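Local coordinates for protein PrgA (Enterococcus faecalis, PDB 6Z9K) that provides surface exclusion against unwanted conjugation on the enterococcal cell surface, and is represented here by its CAP domain, at residues K89-S94 and S188-G193; S97-S102 and Q227-E232; K74-Y79 and E165-M170. One frame throughout, in Å; residues are numbered along the deposited sequence. Where two conformers were deposited one is given.

Interaction 1: residues K89-S94 and S188-G193; sequences KKLGLS and SLLQDG
Asp192 OD1 is the polar atom that ties these two loops together. It accepts a nearly straight bond from Ser94 N (2.9 Å, N-H...O 163°), and the donor comes in almost in line with the carboxylate C-O bond. A second, weak bond reaches the same oxygen from the amide of Gly193, the next residue in the chain. Gly193 N also makes a weak hydrogen bond to Ser94 OG (3.1 Å, 133°), so a single N-H is shared between the aspartate and the serine. The serine hydroxyl has its stronger partner next door, the carbonyl of Lys194.

Beneath this polar clasp the contact turns apolar. Leu93 spreads its two methyls along one side of the second loop: CD2 lies 3.5 Å from Asp192 CG, while CD1 comes within 3.4 Å of Leu190 O and also touches the leucine's CB. Leu91 and Leu190 meet at about a right angle through their CD1 methyls, 3.8 Å apart.

Both loops leave a helix just before they meet. Helix 70-90 ends in a Schellman motif with Gly92, at positive phi, as the C' residue, and helix 184-189 stops ahead of Leu190. Arg88 braces the join by donating to Ser94 O, Leu189 O and Gln191 O. One carboxylate oxygen thus serves an N-H from each loop; the charge on Asp192 probably strengthens the bond from Ser94 N, the bent one from Gly193 less so.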
loop_
_atom_site.group_PDB
_atom_site.type_symbol
_atom_site.label_atom_id
_atom_site.label_comp_id
_atom_site.label_asym_id
_atom_site.label_seq_id
_atom_site.Cartn_x
_atom_site.Cartn_y
_atom_site.Cartn_z
ATOM N N LYS A 89 1.335 -9.467 -10.221
ATOM C CA LYS A 89 1.936 -10.564 -10.992
ATOM C C LYS A 89 0.793 -11.459 -11.518
ATOM O O LYS A 89 0.839 -11.880 -12.721
ATOM C CB LYS A 89 2.914 -11.372 -10.142
ATOM C CG LYS A 89 3.627 -12.464 -10.938
ATOM C CD LYS A 89 4.720 -13.092 -10.150
ATOM C CE LYS A 89 5.613 -13.939 -11.030
ATOM N NZ LYS A 89 6.547 -14.745 -10.200
ATOM N N LYS A 90 -0.237 -11.707 -10.732
ATOM C CA LYS A 90 -1.330 -12.596 -11.226
ATOM C C LYS A 90 -2.004 -11.935 -12.427
ATOM O O LYS A 90 -2.455 -12.671 -13.319
ATOM C CB LYS A 90 -2.334 -12.888 -10.122
ATOM C CG LYS A 90 -1.763 -13.856 -9.090
ATOM C CD LYS A 90 -2.641 -14.059 -7.896
ATOM C CE LYS A 90 -2.101 -15.126 -6.950
ATOM N NZ LYS A 90 -3.006 -15.262 -5.775
ATOM N N LEU A 91 -2.031 -10.603 -12.461
ATOM C CA LEU A 91 -2.714 -9.841 -13.538
ATOM C C LEU A 91 -1.728 -9.482 -14.659
ATOM O O LEU A 91 -2.147 -8.820 -15.620
ATOM C CB LEU A 91 -3.410 -8.598 -12.963
ATOM C CG LEU A 91 -4.594 -8.824 -12.037
ATOM C CD1 LEU A 91 -5.181 -7.516 -11.555
ATOM C CD2 LEU A 91 -5.674 -9.674 -12.678
ATOM N N GLY A 92 -0.503 -9.980 -14.627
ATOM C CA GLY A 92 0.529 -9.755 -15.650
ATOM C C GLY A 92 0.931 -8.302 -15.767
ATOM O O GLY A 92 1.211 -7.835 -16.893
ATOM N N LEU A 93 0.927 -7.584 -14.643
ATOM C CA LEU A 93 1.351 -6.163 -14.532
ATOM C C LEU A 93 2.792 -6.048 -14.038
ATOM O O LEU A 93 3.305 -6.970 -13.355
ATOM C CB LEU A 93 0.412 -5.487 -13.543
ATOM C CG LEU A 93 -1.042 -5.369 -13.961
ATOM C CD1 LEU A 93 -1.902 -4.984 -12.798
ATOM C CD2 LEU A 93 -1.167 -4.364 -15.058
ATOM N N SER A 94 3.458 -4.925 -14.345
ATOM C CA SER A 94 4.853 -4.730 -13.936
ATOM C C SER A 94 4.948 -4.891 -12.426
ATOM O O SER A 94 3.983 -4.472 -11.696
ATOM C CB SER A 94 5.343 -3.354 -14.404
ATOM O OG SER A 94 4.465 -2.323 -13.906
ATOM N N SER A 188 -5.343 2.971 -9.563
ATOM C CA SER A 188 -3.995 3.425 -9.251
ATOM C C SER A 188 -3.073 2.287 -8.807
ATOM O O SER A 188 -1.939 2.200 -9.273
ATOM C CB SER A 188 -4.080 4.513 -8.217
ATOM O OG SER A 188 -2.777 4.962 -7.944
ATOM N N LEU A 189 -3.524 1.485 -7.853
ATOM C CA LEU A 189 -2.708 0.381 -7.315
ATOM C C LEU A 189 -2.374 -0.614 -8.436
ATOM O O LEU A 189 -1.318 -1.262 -8.381
ATOM C CB LEU A 189 -3.477 -0.298 -6.181
ATOM C CG LEU A 189 -3.658 0.470 -4.889
ATOM C CD1 LEU A 189 -4.525 -0.361 -3.965
ATOM C CD2 LEU A 189 -2.320 0.752 -4.224
ATOM N N LEU A 190 -3.263 -0.748 -9.434
ATOM C CA LEU A 190 -3.031 -1.731 -10.495
ATOM C C LEU A 190 -2.652 -1.035 -11.789
ATOM O O LEU A 190 -2.774 -1.650 -12.842
ATOM C CB LEU A 190 -4.287 -2.596 -10.637
ATOM C CG LEU A 190 -4.688 -3.367 -9.399
ATOM C CD1 LEU A 190 -5.885 -4.266 -9.721
ATOM C CD2 LEU A 190 -3.526 -4.246 -8.858
ATOM N N GLN A 191 -2.088 0.169 -11.730
ATOM C CA GLN A 191 -1.718 0.890 -12.980
ATOM C C GLN A 191 -0.532 0.205 -13.663
ATOM O O GLN A 191 0.461 -0.091 -13.000
ATOM C CB GLN A 191 -1.405 2.350 -12.643
ATOM C CG GLN A 191 -1.143 3.171 -13.883
ATOM C CD GLN A 191 -0.757 4.601 -13.623
ATOM O OE1 GLN A 191 -1.588 5.485 -13.726
ATOM N NE2 GLN A 191 0.510 4.837 -13.332
ATOM N N ASP A 192 -0.594 -0.088 -14.967
ATOM C CA ASP A 192 0.565 -0.813 -15.552
ATOM C C ASP A 192 1.687 0.229 -15.739
ATOM O O ASP A 192 1.420 1.456 -15.806
ATOM C CB ASP A 192 0.240 -1.664 -16.794
ATOM C CG ASP A 192 1.179 -2.844 -17.094
ATOM O OD1 ASP A 192 2.172 -3.160 -16.311
ATOM O OD2 ASP A 192 0.896 -3.510 -18.143
ATOM N N GLY A 193 2.904 -0.240 -15.650
ATOM C CA GLY A 193 4.126 0.520 -15.892
ATOM C C GLY A 193 4.701 1.095 -14.612
ATOM O O GLY A 193 5.835 1.585 -14.643
#

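Interaction 2: residues S97-S102 and Q227-E232; sequences SVSDQS and QYQNGE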
loop_
_atom_site.group_PDB
_atom_site.type_symbol
_atom_site.label_atom_id
_atom_site.label_comp_id
_atom_site.label_asym_id
_atom_site.label_seq_id
_atom_site.Cartn_x
_atom_site.Cartn_y
_atom_site.Cartn_z
ATOM N N SER A 97 9.443 -2.335 -7.209
ATOM C CA SER A 97 10.655 -2.336 -6.380
ATOM C C SER A 97 10.380 -1.537 -5.120
ATOM O O SER A 97 9.438 -0.721 -5.141
ATOM C CB SER A 97 11.825 -1.774 -7.129
ATOM O OG SER A 97 11.648 -0.404 -7.450
ATOM N N VAL A 98 11.202 -1.779 -4.100
ATOM C CA VAL A 98 11.419 -0.886 -2.952
ATOM C C VAL A 98 12.860 -0.410 -3.034
ATOM O O VAL A 98 13.759 -1.216 -3.233
ATOM C CB VAL A 98 11.119 -1.620 -1.651
ATOM C CG1 VAL A 98 11.464 -0.738 -0.469
ATOM C CG2 VAL A 98 9.661 -2.016 -1.618
ATOM N N SER A 99 13.067 0.890 -2.900
ATOM C CA SER A 99 14.422 1.483 -2.932
ATOM C C SER A 99 14.579 2.518 -1.842
ATOM O O SER A 99 13.575 2.985 -1.322
ATOM C CB SER A 99 14.657 2.090 -4.286
ATOM O OG SER A 99 13.699 3.072 -4.532
ATOM N N ASP A 100 15.804 2.922 -1.540
ATOM C CA ASP A 100 16.024 4.103 -0.664
ATOM C C ASP A 100 15.258 5.289 -1.259
ATOM O O ASP A 100 14.673 6.046 -0.504
ATOM C CB ASP A 100 17.515 4.356 -0.521
ATOM C CG ASP A 100 18.192 3.084 -0.048
ATOM O OD1 ASP A 100 17.742 2.567 0.994
ATOM O OD2 ASP A 100 19.032 2.543 -0.806
ATOM N N GLN A 101 15.225 5.394 -2.569
ATOM C CA GLN A 101 14.557 6.496 -3.302
ATOM C C GLN A 101 13.052 6.471 -3.005
ATOM O O GLN A 101 12.491 7.488 -2.633
ATOM C CB GLN A 101 14.780 6.345 -4.798
ATOM C CG GLN A 101 14.041 7.351 -5.641
ATOM C CD GLN A 101 14.550 7.306 -7.063
ATOM O OE1 GLN A 101 14.404 6.323 -7.770
ATOM N NE2 GLN A 101 15.086 8.439 -7.502
ATOM N N SER A 102 12.407 5.322 -3.137
ATOM C CA SER A 102 10.932 5.233 -2.953
ATOM C C SER A 102 10.579 5.489 -1.477
ATOM O O SER A 102 9.563 6.160 -1.175
ATOM C CB SER A 102 10.400 3.930 -3.483
ATOM O OG SER A 102 10.719 2.820 -2.636
ATOM N N GLN A 227 18.204 11.062 -10.812
ATOM C CA GLN A 227 18.770 9.696 -10.645
ATOM C C GLN A 227 17.654 8.761 -10.120
ATOM O O GLN A 227 16.962 9.172 -9.219
ATOM C CB GLN A 227 20.070 9.856 -9.842
ATOM C CG GLN A 227 21.080 10.781 -10.568
ATOM C CD GLN A 227 22.457 10.867 -9.950
ATOM O OE1 GLN A 227 23.478 10.833 -10.638
ATOM N NE2 GLN A 227 22.506 10.955 -8.630
ATOM N N TYR A 228 17.394 7.694 -10.862
ATOM C CA TYR A 228 16.503 6.562 -10.554
ATOM C C TYR A 228 17.326 5.446 -9.929
ATOM O O TYR A 228 18.475 5.129 -10.325
ATOM C CB TYR A 228 15.766 6.049 -11.788
ATOM C CG TYR A 228 14.769 4.944 -11.544
ATOM C CD1 TYR A 228 13.502 5.217 -11.041
ATOM C CD2 TYR A 228 15.086 3.590 -11.696
ATOM C CE1 TYR A 228 12.572 4.224 -10.789
ATOM C CE2 TYR A 228 14.158 2.584 -11.449
ATOM C CZ TYR A 228 12.907 2.886 -10.929
ATOM O OH TYR A 228 11.968 1.915 -10.694
ATOM N N GLN A 229 16.727 4.855 -8.908
ATOM C CA GLN A 229 17.344 3.748 -8.161
ATOM C C GLN A 229 16.526 2.501 -8.463
ATOM O O GLN A 229 15.297 2.531 -8.252
ATOM C CB GLN A 229 17.379 4.090 -6.690
ATOM C CG GLN A 229 18.240 3.110 -5.959
ATOM C CD GLN A 229 18.267 3.386 -4.493
ATOM O OE1 GLN A 229 17.442 4.138 -3.974
ATOM N NE2 GLN A 229 19.263 2.805 -3.851
ATOM N N ASN A 230 17.164 1.478 -9.049
ATOM C CA ASN A 230 16.417 0.231 -9.363
ATOM C C ASN A 230 15.840 -0.414 -8.082
ATOM O O ASN A 230 14.728 -0.951 -8.180
ATOM C CB ASN A 230 17.291 -0.806 -10.064
ATOM C CG ASN A 230 17.636 -0.420 -11.479
ATOM O OD1 ASN A 230 17.059 0.532 -12.026
ATOM N ND2 ASN A 230 18.677 -1.046 -12.015
ATOM N N GLY A 231 16.576 -0.396 -6.968
ATOM C CA GLY A 231 16.176 -1.069 -5.726
ATOM C C GLY A 231 15.956 -2.566 -5.947
ATOM O O GLY A 231 16.576 -3.190 -6.862
ATOM N N GLU A 232 15.096 -3.159 -5.146
ATOM C CA GLU A 232 14.896 -4.622 -5.218
ATOM C C GLU A 232 13.402 -4.880 -5.428
ATOM O O GLU A 232 12.596 -4.362 -4.634
ATOM C CB GLU A 232 15.370 -5.276 -3.928
ATOM C CG GLU A 232 15.200 -6.789 -3.942
ATOM C CD GLU A 232 16.477 -7.616 -3.937
ATOM O OE1 GLU A 232 17.562 -7.003 -3.830
ATOM O OE2 GLU A 232 16.394 -8.884 -4.035
HETATM O O HOH W 1 12.897 2.004 -7.134
#
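Val98 and Glu232 form an antiparallel hydrogen-bonded pair, the start of a small two-stranded sheet, with both N-H...O bonds 3.0 Å long (Val98 N to Glu232 O, Glu232 N to Val98 O). A capping box follows at once and opens helix 100-112. Ser99 is the N-cap: its OG accepts from Ser102 N, and Ser102 OG accepts in return from Ser99 N.

Two glutamines then interlock. Gln229 reaches the first turn fully stretched, with CG anti to N (chi1 -169°). Its OE1 takes the N-H of Gln101 at 2.9 Å, almost end-on to the C=O, and its NE2 gives a bond to Asp100 OD2 (3.1 Å) on the anti side of the carboxylate. Gln101, also extended, answers along the loop backbone: OE1 accepts from Gln229 N (3.0 Å), the donor standing well above the amide plane, while NE2 donates to Gln227 O (2.6 Å) through a bent N-H (132°), on a lone pair in the carbonyl plane. A water bridges Ser97 OG, Ser99 OG and Gln229 O; Ser97 OG also bonds to Thr195 O.

Asp100 spends its other oxygen on a salt bridge to Lys74. Each glutamine amide therefore both gives and accepts, so these bonds fix which end of each amide is oxygen, and the main-chain N-H of Gln101 at the helix start is satisfied by a side chain from the loop.

Interaction 3: residues K74-Y79 and E165-M170; sequences KELSVY and ESIRKM
Tyr79 and Ile167 reach past each other in opposite directions, each set on the side of its helix that faces the other. The isoleucine meets the ring at its rim: CG2 lies near the ring plane, 3.9 Å from Tyr79 CE2, and CB is scarcely farther off. With its CG anti to the backbone N (chi1 167°), the tyrosine carries the ring straight across the gap, far enough for the hydroxyl to arrive alongside the second helix. There OH passes 3.8 Å from Arg168 CB, a van der Waals touch, and makes its hydrogen bond to the carbonyl of Gln164, one turn earlier on that helix.

The other branch of Ile167 serves Leu76. CG1 sits anti to the carbonyl carbon (chi1 -70°), and the chain runs on from it to CD1, which meets Leu76 CD1 at 3.6 Å, the two side chains slanting across each other. Ile167 is thus forked between two residues three apart on helix 70-90, CG2 to the tyrosine and CD1 to the leucine.

Arg168 joins only by its root. Its chain runs out extended, leading the guanidinium away from Tyr79, to backbone carbonyls of Lys14, Gly15 and Asn46, which hold this buried group. No hydrogen bond directly links 74-79 with 165-170.

The helix axes lie 11.4 Å apart at their closest and cross at -31°, running broadly the same way, a spacing wide enough for the ring to lie between them. Phe49 lies against both Tyr79 and Arg168. On the sheet side, Ile167 and Met170 rest on Ile212 of strand 211-217, while Ser77 hydrogen-bonds to Val199 N in strand 196-202, so both helices pack on the central antiparallel sheet of the alpha/beta CAP domain.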
loop_
_atom_site.group_PDB
_atom_site.type_symbol
_atom_site.label_atom_id
_atom_site.label_comp_id
_atom_site.label_asym_id
_atom_site.label_seq_id
_atom_site.Cartn_x
_atom_site.Cartn_y
_atom_site.Cartn_z
ATOM N N LYS A 74 12.080 0.084 5.747
ATOM C CA LYS A 74 12.246 -0.838 4.610
ATOM C C LYS A 74 11.292 -2.017 4.807
ATOM O O LYS A 74 10.598 -2.360 3.853
ATOM C CB LYS A 74 13.693 -1.263 4.421
ATOM C CG LYS A 74 13.936 -2.074 3.141
ATOM C CD LYS A 74 15.330 -1.833 2.551
ATOM C CE LYS A 74 15.470 -0.401 2.044
ATOM N NZ LYS A 74 16.720 -0.131 1.283
ATOM N N GLU A 75 11.156 -2.548 6.026
ATOM C CA GLU A 75 10.256 -3.704 6.284
ATOM C C GLU A 75 8.830 -3.330 5.896
ATOM O O GLU A 75 8.135 -4.161 5.293
ATOM C CB GLU A 75 10.260 -4.138 7.747
ATOM C CG GLU A 75 11.490 -4.895 8.172
ATOM C CD GLU A 75 11.454 -5.226 9.664
ATOM O OE1 GLU A 75 12.449 -4.910 10.379
ATOM O OE2 GLU A 75 10.380 -5.734 10.112
ATOM N N LEU A 76 8.376 -2.164 6.319
ATOM C CA LEU A 76 7.008 -1.677 6.070
ATOM C C LEU A 76 6.746 -1.621 4.568
ATOM O O LEU A 76 5.688 -2.099 4.148
ATOM C CB LEU A 76 6.828 -0.319 6.726
ATOM C CG LEU A 76 5.390 0.165 6.838
ATOM C CD1 LEU A 76 4.593 -0.714 7.791
ATOM C CD2 LEU A 76 5.327 1.648 7.198
ATOM N N SER A 77 7.688 -1.095 3.797
ATOM C CA SER A 77 7.529 -0.970 2.330
ATOM C C SER A 77 7.585 -2.362 1.677
ATOM O O SER A 77 6.759 -2.608 0.794
ATOM C CB SER A 77 8.575 -0.068 1.745
ATOM O OG SER A 77 8.261 1.300 2.016
ATOM N N VAL A 78 8.486 -3.212 2.136
ATOM C CA VAL A 78 8.631 -4.547 1.513
ATOM C C VAL A 78 7.363 -5.338 1.805
ATOM O O VAL A 78 6.857 -6.041 0.898
ATOM C CB VAL A 78 9.897 -5.285 1.969
ATOM C CG1 VAL A 78 9.823 -6.728 1.524
ATOM C CG2 VAL A 78 11.156 -4.616 1.474
ATOM N N TYR A 79 6.833 -5.284 3.033
ATOM C CA TYR A 79 5.618 -6.046 3.414
ATOM C C TYR A 79 4.465 -5.708 2.471
ATOM O O TYR A 79 3.798 -6.563 1.869
ATOM C CB TYR A 79 5.215 -5.695 4.833
ATOM C CG TYR A 79 3.840 -6.163 5.190
ATOM C CD1 TYR A 79 3.582 -7.480 5.530
ATOM C CD2 TYR A 79 2.775 -5.309 5.184
ATOM C CE1 TYR A 79 2.311 -7.911 5.865
ATOM C CE2 TYR A 79 1.494 -5.718 5.495
ATOM C CZ TYR A 79 1.234 -7.035 5.830
ATOM O OH TYR A 79 -0.029 -7.439 6.193
ATOM N N GLU A 165 -1.802 -5.519 9.809
ATOM C CA GLU A 165 -3.256 -5.818 9.727
ATOM C C GLU A 165 -3.937 -4.670 8.986
ATOM O O GLU A 165 -4.760 -4.940 8.090
ATOM C CB GLU A 165 -3.821 -6.040 11.129
ATOM C CG GLU A 165 -5.307 -6.415 11.213
ATOM C CD GLU A 165 -5.708 -6.589 12.676
ATOM O OE1 GLU A 165 -5.340 -5.676 13.492
ATOM O OE2 GLU A 165 -6.330 -7.635 13.034
ATOM N N SER A 166 -3.640 -3.432 9.357
ATOM C CA SER A 166 -4.280 -2.235 8.763
ATOM C C SER A 166 -3.935 -2.136 7.278
ATOM O O SER A 166 -4.785 -1.770 6.466
ATOM C CB SER A 166 -3.786 -1.023 9.524
ATOM O OG SER A 166 -4.257 -1.042 10.883
ATOM N N ILE A 167 -2.676 -2.362 6.949
ATOM C CA ILE A 167 -2.226 -2.264 5.542
ATOM C C ILE A 167 -2.956 -3.302 4.707
ATOM O O ILE A 167 -3.437 -2.954 3.593
ATOM C CB ILE A 167 -0.696 -2.335 5.433
ATOM C CG1 ILE A 167 -0.066 -1.061 5.990
ATOM C CG2 ILE A 167 -0.312 -2.645 3.995
ATOM C CD1 ILE A 167 1.398 -1.177 6.215
ATOM N N ARG A 168 -3.063 -4.536 5.176
ATOM C CA ARG A 168 -3.746 -5.527 4.323
ATOM C C ARG A 168 -5.216 -5.117 4.177
ATOM O O ARG A 168 -5.753 -5.280 3.091
ATOM C CB ARG A 168 -3.605 -6.927 4.905
ATOM C CG ARG A 168 -4.148 -7.985 3.952
ATOM C CD ARG A 168 -4.133 -9.348 4.639
ATOM N NE ARG A 168 -4.525 -10.428 3.741
ATOM C CZ ARG A 168 -5.762 -10.862 3.528
ATOM N NH1 ARG A 168 -6.786 -10.355 4.152
ATOM N NH2 ARG A 168 -5.976 -11.870 2.695
ATOM N N LYS A 169 -5.880 -4.662 5.225
ATOM C CA LYS A 169 -7.313 -4.279 5.195
ATOM C C LYS A 169 -7.458 -3.124 4.209
ATOM O O LYS A 169 -8.401 -3.110 3.418
ATOM C CB LYS A 169 -7.819 -3.881 6.593
ATOM C CG LYS A 169 -9.323 -3.666 6.624
ATOM C CD LYS A 169 -9.821 -3.476 8.028
ATOM C CE LYS A 169 -11.187 -2.817 8.067
ATOM N NZ LYS A 169 -11.505 -2.292 9.436
ATOM N N MET A 170 -6.545 -2.156 4.273
ATOM C CA MET A 170 -6.545 -1.020 3.321
ATOM C C MET A 170 -6.430 -1.511 1.880
ATOM O O MET A 170 -7.211 -1.067 1.025
ATOM C CB MET A 170 -5.411 -0.044 3.668
ATOM C CG MET A 170 -5.285 1.076 2.694
ATOM S SD MET A 170 -3.804 2.038 3.061
ATOM C CE MET A 170 -3.278 1.218 4.550
#

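Interactions 1 and 3 share helix 70-90, and interaction 2 packs against it. Interaction 3 uses the helix's N-terminal half and is the buried contact, made of apolar branches and a ring; interaction 1 uses its C-terminal end and lies at the surface, where a carboxylate clasp sits over a few leucines. Interaction 2, partly buried, follows in the next strand and helix and relies on amide and backbone hydrogen bonds. It touches interaction 3 directly, through the Asp100-Lys74 salt bridge and through Val98, which packs on Ser77. Interactions 1 and 3 do not touch, although helices 160-176 and 184-189, their second partners, are consecutive in the chain.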